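Local coordinates for 16L protein (Yaba-like disease virus, PDB 6TQP) that probably inhibits apoptosis of the infected cell as a poxviral member of the Bcl-2 fold family, binding pro-apoptotic partners as its relatives do, at residues A28-K33 / N113-K118; T74-I79 / N119-F124. All blocks are in the same frame, centred on the assembly; numbering follows the deposited sequence.

Contact 1 (A28-K33 / N113-K118); sequences ALIEEK and NGYKGK
Two helix-exit loops of the Bcl-2-like helical bundle meet here: A28 and I30, where the chain leaves helix 12-27, pack on Y115, K116 and G117 just beyond helix 96-113. I30 is the hub. Its CG1 lies anti to the carbonyl carbon (chi1 -76°), and the extended CG1-CD1 arm carries the methyl into the bend at residues 115-117. There CD1 lies 3.3 Å from the carbonyl carbon of K116 and 3.5 Å from Y115 CE2, approaching the ring obliquely. The next backbone nitrogen, G117 N, sits 3.4 Å above the plane of the Y115 ring, over its centre, so the aromatic group is folded back against its own loop. G117 turns the chain here with a positive phi, and I30 CD1 comes within 3.4 Å of G117 N. A28 presents its CB to Y115 O at 3.8 Å.

The polar link comes from K116. Its CB starts out away from the other loop, but the chain bends at chi2 (-73°) and brings the amine back to A28 O, a hydrogen bond of 3.1 Å from NZ with the donor tilted 27° from the carbonyl plane. The acceptor belongs to the residue just before L29, whose positive phi closes helix 12-27 in a Schellman motif, so the ammonium group meets a helix C-terminus, where the dipole would probably favour a positive charge. Y115 and A28 both rest on V110 of helix 96-113; Y115 also reaches I126 of helix 120-134, while I30 leans on N25 of helix 12-27.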
ATOM      1  N   ALA A  28       4.795   7.857  -8.019  1.00 56.81           N
ATOM      2  CA  ALA A  28       4.158   9.037  -8.579  1.00 49.61           C
ATOM      3  C   ALA A  28       5.117   9.868  -9.417  1.00 49.05           C
ATOM      4  O   ALA A  28       4.679  10.838 -10.043  1.00 55.97           O
ATOM      5  CB  ALA A  28       3.610   9.933  -7.469  1.00 51.03           C
ATOM      6  N   LEU A  29       6.409   9.532  -9.413  1.00 59.82           N
ATOM      7  CA  LEU A  29       7.432  10.359 -10.047  1.00 65.90           C
ATOM      8  C   LEU A  29       7.427  11.758  -9.443  1.00 62.55           C
ATOM      9  O   LEU A  29       7.609  12.762 -10.134  1.00 56.61           O
ATOM     10  CB  LEU A  29       7.238  10.403 -11.564  1.00 55.32           C
ATOM     11  CG  LEU A  29       7.244   9.001 -12.180  1.00 58.60           C
ATOM     12  CD1 LEU A  29       6.627   9.000 -13.571  1.00 80.86           C
ATOM     13  CD2 LEU A  29       8.669   8.439 -12.208  1.00 65.27           C
ATOM     14  N   ILE A  30       7.207  11.811  -8.137  1.00 47.99           N
ATOM     15  CA  ILE A  30       7.245  13.043  -7.359  1.00 56.98           C
ATOM     16  C   ILE A  30       8.636  13.193  -6.765  1.00 50.20           C
ATOM     17  O   ILE A  30       9.217  12.219  -6.268  1.00 51.06           O
ATOM     18  CB  ILE A  30       6.169  13.018  -6.255  1.00 54.25           C
ATOM     19  CG1 ILE A  30       4.784  13.282  -6.851  1.00 63.61           C
ATOM     20  CG2 ILE A  30       6.484  14.027  -5.148  1.00 74.57           C
ATOM     21  CD1 ILE A  30       3.653  13.016  -5.895  1.00 66.82           C
ATOM     22  N   GLU A  31       9.174  14.417  -6.813  1.00 56.21           N
ATOM     23  CA  GLU A  31      10.412  14.722  -6.101  1.00 56.37           C
ATOM     24  C   GLU A  31      10.251  14.399  -4.622  1.00 58.23           C
ATOM     25  O   GLU A  31       9.340  14.905  -3.960  1.00 57.99           O
ATOM     26  CB  GLU A  31      10.788  16.197  -6.256  1.00 60.56           C
ATOM     27  CG  GLU A  31      11.210  16.610  -7.646  1.00 75.83           C
ATOM     28  CD  GLU A  31      11.749  18.033  -7.693  1.00 96.59           C
ATOM     29  OE1 GLU A  31      11.721  18.717  -6.648  1.00 78.63           O
ATOM     30  OE2 GLU A  31      12.202  18.464  -8.774  1.00105.10           O
ATOM     31  N   GLU A  32      11.142  13.564  -4.098  1.00 51.98           N
ATOM     32  CA  GLU A  32      11.060  13.201  -2.691  1.00 51.07           C
ATOM     33  C   GLU A  32      11.357  14.427  -1.836  1.00 53.03           C
ATOM     34  O   GLU A  32      12.257  15.215  -2.143  1.00 47.01           O
ATOM     35  CB  GLU A  32      12.034  12.063  -2.367  1.00 48.22           C
ATOM     36  CG  GLU A  32      11.781  10.767  -3.143  1.00 51.66           C
ATOM     37  CD  GLU A  32      10.582   9.976  -2.632  1.00 46.90           C
ATOM     38  OE1 GLU A  32       9.813  10.508  -1.804  1.00 41.98           O
ATOM     39  OE2 GLU A  32      10.411   8.815  -3.060  1.00 41.96           O
ATOM     40  N   LYS A  33      10.567  14.602  -0.776  1.00 53.06           N
ATOM     41  CA  LYS A  33      10.779  15.705   0.153  1.00 62.78           C
ATOM     42  C   LYS A  33      11.723  15.331   1.282  1.00 56.69           C
ATOM     43  O   LYS A  33      12.448  16.193   1.791  1.00 57.88           O
ATOM     44  CB  LYS A  33       9.436  16.171   0.724  1.00 93.66           C
ATOM     45  CG  LYS A  33       8.484  16.655  -0.355  1.00102.71           C
ATOM     46  CD  LYS A  33       7.346  17.504   0.197  1.00 96.83           C
ATOM     47  CE  LYS A  33       6.895  18.550  -0.817  1.00 95.57           C
ATOM     48  NZ  LYS A  33       7.019  18.106  -2.239  1.00107.21           N
ATOM     49  N   ASN A 113      -4.866   8.470 -11.295  1.00 57.81           N
ATOM     50  CA  ASN A 113      -5.466   9.784 -11.096  1.00 50.27           C
ATOM     51  C   ASN A 113      -4.464  10.938 -11.249  1.00 49.81           C
ATOM     52  O   ASN A 113      -4.819  12.084 -10.958  1.00 55.40           O
ATOM     53  CB  ASN A 113      -6.171   9.840  -9.725  1.00 49.82           C
ATOM     54  CG  ASN A 113      -5.208   9.913  -8.551  1.00 57.44           C
ATOM     55  OD1 ASN A 113      -4.007  10.113  -8.718  1.00 58.05           O
ATOM     56  ND2 ASN A 113      -5.749   9.769  -7.342  1.00 53.11           N
ATOM     57  N   GLY A 114      -3.240  10.673 -11.705  1.00 52.09           N
ATOM     58  CA  GLY A 114      -2.294  11.739 -11.991  1.00 55.29           C
ATOM     59  C   GLY A 114      -1.812  12.517 -10.787  1.00 55.33           C
ATOM     60  O   GLY A 114      -1.442  13.683 -10.918  1.00 50.16           O
ATOM     61  N   TYR A 115      -1.797  11.905  -9.612  1.00 46.23           N
ATOM     62  CA  TYR A 115      -1.359  12.619  -8.423  1.00 47.94           C
ATOM     63  C   TYR A 115       0.090  13.058  -8.578  1.00 49.45           C
ATOM     64  O   TYR A 115       0.955  12.261  -8.949  1.00 43.50           O
ATOM     65  CB  TYR A 115      -1.514  11.729  -7.195  1.00 45.38           C
ATOM     66  CG  TYR A 115      -0.966  12.325  -5.922  1.00 41.01           C
ATOM     67  CD1 TYR A 115      -1.599  13.392  -5.302  1.00 39.22           C
ATOM     68  CD2 TYR A 115       0.166  11.794  -5.315  1.00 45.56           C
ATOM     69  CE1 TYR A 115      -1.104  13.935  -4.123  1.00 49.77           C
ATOM     70  CE2 TYR A 115       0.665  12.327  -4.137  1.00 44.13           C
ATOM     71  CZ  TYR A 115       0.027  13.394  -3.546  1.00 46.62           C
ATOM     72  OH  TYR A 115       0.525  13.917  -2.377  1.00 44.41           O
ATOM     73  N   LYS A 116       0.356  14.332  -8.284  1.00 46.69           N
ATOM     74  CA  LYS A 116       1.709  14.863  -8.371  1.00 45.98           C
ATOM     75  C   LYS A 116       2.117  15.655  -7.133  1.00 55.35           C
ATOM     76  O   LYS A 116       3.125  16.370  -7.178  1.00 55.69           O
ATOM     77  CB  LYS A 116       1.855  15.740  -9.622  1.00 48.86           C
ATOM     78  CG  LYS A 116       1.733  14.974 -10.930  1.00 58.62           C
ATOM     79  CD  LYS A 116       2.960  14.111 -11.203  1.00 70.17           C
ATOM     80  CE  LYS A 116       2.593  12.869 -11.995  1.00 78.16           C
ATOM     81  NZ  LYS A 116       3.770  12.258 -12.666  1.00 99.55           N
ATOM     82  N   GLY A 117       1.381  15.542  -6.027  1.00 61.89           N
ATOM     83  CA  GLY A 117       1.738  16.185  -4.778  1.00 54.53           C
ATOM     84  C   GLY A 117       0.873  17.369  -4.400  1.00 64.75           C
ATOM     85  O   GLY A 117       0.887  17.779  -3.230  1.00 68.17           O
ATOM     86  N   LYS A 118       0.113  17.928  -5.342  1.00 58.26           N
ATOM     87  CA  LYS A 118      -0.640  19.146  -5.071  1.00 70.74           C
ATOM     88  C   LYS A 118      -2.072  18.886  -4.617  1.00 61.92           C
ATOM     89  O   LYS A 118      -2.701  19.789  -4.056  1.00 62.82           O
ATOM     90  CB  LYS A 118      -0.639  20.049  -6.315  1.00 77.74           C
ATOM     91  CG  LYS A 118       0.671  20.830  -6.508  1.00 79.45           C
ATOM     92  CD  LYS A 118       0.529  21.998  -7.490  1.00109.36           C
ATOM     93  CE  LYS A 118      -0.366  23.116  -6.956  1.00109.28           C
ATOM     94  NZ  LYS A 118       0.201  23.781  -5.748  1.00102.61           N
TER

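Contact 2 (T74-I79 / N119-F124); sequences TSEENI and NIPMSF. With NA (sodium ion), chain C.
I79, P121 and N119 bring together the first turns of two helices of the Bcl-2-like bundle, 76-92 and 120-134, each opened by a side-chain N-cap. I79 has the largest share of the buried surface. Its CG2 branch rests against P121, 3.6 Å from the carbonyl O and farther from the ring CB, while the other branch, with CG1 anti to the carbonyl carbon (chi1 -75°), pushes CD1 up to the amide of N119. That methyl lies 3.4 Å from N119 OD1 and also reaches ND2 of the same amide and CB of M122.

N119 meets I79 from the opposite direction and divides its amide between two tasks. OD1 caps its own helix by accepting from M122 N at 2.9 Å, the donor standing 37° out of the carbonyl plane. ND2 turns to the other segment and makes a weak hydrogen bond of 3.4 Å to T74 O. A water donates to both T74 O and N119 OD1, so the amide and the carbonyl are joined directly and through solvent. On the partner helix S75 OG receives N78 N as the matching cap, and D73 is hydrogen-bonded to both S75 OG and N78 ND2.

P121, in the first turn, lays its ring CG and CB against E76 CG, and the two side chains cross at about a right angle. The two CG atoms of E76 and P121 meet at 3.8 Å. M122 continues inward onto I109, V110 and N113 of helix 96-113. The extended E76 chain keeps its carboxylate beside the proline, OE2 being 4.2 Å from P121 CG, while E76 OE1 binds a sodium ion at 2.4 Å.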
ATOM      1  N   THR A  74     -11.330  12.747  -8.394  1.00 45.67           N
ATOM      2  CA  THR A  74     -10.336  13.222  -7.438  1.00 43.40           C
ATOM      3  C   THR A  74     -10.889  14.271  -6.486  1.00 45.39           C
ATOM      4  O   THR A  74     -10.110  14.953  -5.811  1.00 44.34           O
ATOM      5  CB  THR A  74      -9.110  13.791  -8.163  1.00 48.95           C
ATOM      6  OG1 THR A  74      -9.517  14.829  -9.064  1.00 48.05           O
ATOM      7  CG2 THR A  74      -8.385  12.697  -8.927  1.00 49.64           C
ATOM      8  N   SER A  75     -12.207  14.423  -6.416  1.00 42.22           N
ATOM      9  CA  SER A  75     -12.783  15.369  -5.476  1.00 59.80           C
ATOM     10  C   SER A  75     -12.413  14.978  -4.049  1.00 41.24           C
ATOM     11  O   SER A  75     -12.126  13.814  -3.749  1.00 38.78           O
ATOM     12  CB  SER A  75     -14.303  15.412  -5.625  1.00 58.70           C
ATOM     13  OG  SER A  75     -14.858  14.164  -5.257  1.00 42.63           O
ATOM     14  N   GLU A  76     -12.437  15.970  -3.153  1.00 42.89           N
ATOM     15  CA  GLU A  76     -12.147  15.691  -1.748  1.00 52.63           C
ATOM     16  C   GLU A  76     -13.117  14.660  -1.180  1.00 41.92           C
ATOM     17  O   GLU A  76     -12.717  13.779  -0.411  1.00 49.84           O
ATOM     18  CB  GLU A  76     -12.196  16.985  -0.930  1.00 56.69           C
ATOM     19  CG  GLU A  76     -11.813  16.794   0.532  1.00 63.11           C
ATOM     20  CD  GLU A  76     -11.612  18.104   1.261  1.00 63.11           C
ATOM     21  OE1 GLU A  76     -12.067  19.149   0.748  1.00 60.22           O
ATOM     22  OE2 GLU A  76     -10.994  18.084   2.346  1.00 77.21           O
ATOM     23  N   GLU A  77     -14.393  14.735  -1.574  1.00 43.18           N
ATOM     24  CA  GLU A  77     -15.399  13.812  -1.048  1.00 42.88           C
ATOM     25  C   GLU A  77     -15.110  12.380  -1.472  1.00 42.75           C
ATOM     26  O   GLU A  77     -15.229  11.447  -0.665  1.00 45.44           O
ATOM     27  CB  GLU A  77     -16.798  14.217  -1.517  1.00 48.27           C
ATOM     28  CG  GLU A  77     -17.180  15.675  -1.249  1.00 96.24           C
ATOM     29  CD  GLU A  77     -16.801  16.616  -2.386  1.00106.03           C
ATOM     30  OE1 GLU A  77     -15.595  16.887  -2.567  1.00 97.41           O
ATOM     31  OE2 GLU A  77     -17.713  17.083  -3.102  1.00100.88           O
ATOM     32  N   ASN A  78     -14.735  12.180  -2.736  1.00 42.59           N
ATOM     33  CA  ASN A  78     -14.475  10.822  -3.188  1.00 43.70           C
ATOM     34  C   ASN A  78     -13.130  10.304  -2.708  1.00 40.15           C
ATOM     35  O   ASN A  78     -12.990   9.098  -2.466  1.00 35.44           O
ATOM     36  CB  ASN A  78     -14.544  10.731  -4.709  1.00 42.62           C
ATOM     37  CG  ASN A  78     -14.468   9.301  -5.189  1.00 42.75           C
ATOM     38  OD1 ASN A  78     -15.322   8.483  -4.852  1.00 43.72           O
ATOM     39  ND2 ASN A  78     -13.436   8.985  -5.959  1.00 37.53           N
ATOM     40  N   ILE A  79     -12.133  11.179  -2.557  1.00 42.58           N
ATOM     41  CA  ILE A  79     -10.860  10.736  -1.991  1.00 37.60           C
ATOM     42  C   ILE A  79     -11.055  10.261  -0.554  1.00 34.82           C
ATOM     43  O   ILE A  79     -10.463   9.261  -0.123  1.00 32.90           O
ATOM     44  CB  ILE A  79      -9.809  11.857  -2.082  1.00 46.59           C
ATOM     45  CG1 ILE A  79      -9.310  11.980  -3.525  1.00 64.30           C
ATOM     46  CG2 ILE A  79      -8.649  11.576  -1.134  1.00 35.98           C
ATOM     47  CD1 ILE A  79      -8.468  13.200  -3.786  1.00100.56           C
ATOM     48  N   ASN A 119      -2.603  17.688  -4.826  1.00 47.36           N
ATOM     49  CA  ASN A 119      -3.941  17.357  -4.349  1.00 45.01           C
ATOM     50  C   ASN A 119      -3.827  17.023  -2.866  1.00 62.63           C
ATOM     51  O   ASN A 119      -3.502  15.895  -2.497  1.00 46.31           O
ATOM     52  CB  ASN A 119      -4.517  16.192  -5.140  1.00 48.53           C
ATOM     53  CG  ASN A 119      -5.936  15.877  -4.751  1.00 54.30           C
ATOM     54  OD1 ASN A 119      -6.255  15.741  -3.570  1.00 49.94           O
ATOM     55  ND2 ASN A 119      -6.807  15.762  -5.747  1.00 65.69           N
ATOM     56  N   ILE A 120      -4.085  18.009  -2.006  1.00 51.21           N
ATOM     57  CA  ILE A 120      -3.821  17.828  -0.578  1.00 51.04           C
ATOM     58  C   ILE A 120      -4.635  16.684   0.002  1.00 38.78           C
ATOM     59  O   ILE A 120      -4.061  15.847   0.726  1.00 36.58           O
ATOM     60  CB  ILE A 120      -4.037  19.158   0.167  1.00 74.72           C
ATOM     61  CG1 ILE A 120      -3.023  20.219  -0.300  1.00 70.89           C
ATOM     62  CG2 ILE A 120      -3.969  18.955   1.679  1.00 50.25           C
ATOM     63  CD1 ILE A 120      -1.560  19.772  -0.330  1.00 97.99           C
ATOM     64  N   PRO A 121      -5.939  16.565  -0.247  1.00 40.55           N
ATOM     65  CA  PRO A 121      -6.665  15.375   0.232  1.00 39.40           C
ATOM     66  C   PRO A 121      -6.003  14.065  -0.158  1.00 42.13           C
ATOM     67  O   PRO A 121      -5.984  13.127   0.646  1.00 44.33           O
ATOM     68  CB  PRO A 121      -8.043  15.535  -0.412  1.00 46.97           C
ATOM     69  CG  PRO A 121      -8.204  17.016  -0.549  1.00 53.78           C
ATOM     70  CD  PRO A 121      -6.841  17.548  -0.878  1.00 47.16           C
ATOM     71  N   MET A 122      -5.447  13.976  -1.367  1.00 41.67           N
ATOM     72  CA  MET A 122      -4.764  12.752  -1.772  1.00 43.00           C
ATOM     73  C   MET A 122      -3.485  12.548  -0.967  1.00 33.74           C
ATOM     74  O   MET A 122      -3.177  11.428  -0.554  1.00 37.81           O
ATOM     75  CB  MET A 122      -4.467  12.790  -3.273  1.00 46.80           C
ATOM     76  CG  MET A 122      -3.923  11.489  -3.843  1.00 44.85           C
ATOM     77  SD  MET A 122      -5.020  10.080  -3.559  1.00 44.32           S
ATOM     78  CE  MET A 122      -3.996   8.735  -4.151  1.00 61.58           C
ATOM     79  N   SER A 123      -2.729  13.619  -0.719  1.00 36.89           N
ATOM     80  CA  SER A 123      -1.548  13.479   0.125  1.00 34.44           C
ATOM     81  C   SER A 123      -1.915  12.915   1.493  1.00 38.04           C
ATOM     82  O   SER A 123      -1.179  12.095   2.052  1.00 34.62           O
ATOM     83  CB  SER A 123      -0.843  14.827   0.290  1.00 46.15           C
ATOM     84  OG  SER A 123      -1.579  15.673   1.156  1.00 44.53           O
ATOM     85  N   PHE A 124      -3.042  13.354   2.058  1.00 36.79           N
ATOM     86  CA  PHE A 124      -3.437  12.861   3.374  1.00 39.95           C
ATOM     87  C   PHE A 124      -3.949  11.434   3.296  1.00 35.77           C
ATOM     88  O   PHE A 124      -3.786  10.665   4.251  1.00 42.97           O
ATOM     89  CB  PHE A 124      -4.508  13.765   3.991  1.00 37.55           C
ATOM     90  CG  PHE A 124      -3.998  15.116   4.440  1.00 47.47           C
ATOM     91  CD1 PHE A 124      -2.683  15.286   4.861  1.00 43.75           C
ATOM     92  CD2 PHE A 124      -4.841  16.219   4.445  1.00 64.45           C
ATOM     93  CE1 PHE A 124      -2.225  16.533   5.270  1.00 52.13           C
ATOM     94  CE2 PHE A 124      -4.387  17.460   4.851  1.00 85.20           C
ATOM     95  CZ  PHE A 124      -3.079  17.617   5.262  1.00 65.09           C
TER
HETATM   96 NA    NA C 201     -13.397  20.338  -0.865  1.00 82.58          NA
HETATM   97  O   HOH W   1      -9.335  16.415  -3.416  1.00 58.57           O

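How the contacts relate
From the N terminus, helix 12-27 leads into the first half of contact 1, and the chain passes through helix 38-68 before residues 74-79 supply the first half of contact 2. Helices 76-92 and 96-113 follow. Residues 113-118 then return to the loop after helix 12-27, closing contact 1, and the directly succeeding residues 119-124 close contact 2 against the start of helix 76-92. The two closures therefore cross rather than nest. Their centres lie about 13 Å apart, and they touch: Y115 reaches contact 2 through its ring CD1 on M122 and its OH on S123, and N113 meets T74. Together they tie the connection between helices 96-113 and 120-134 to two earlier parts of the bundle.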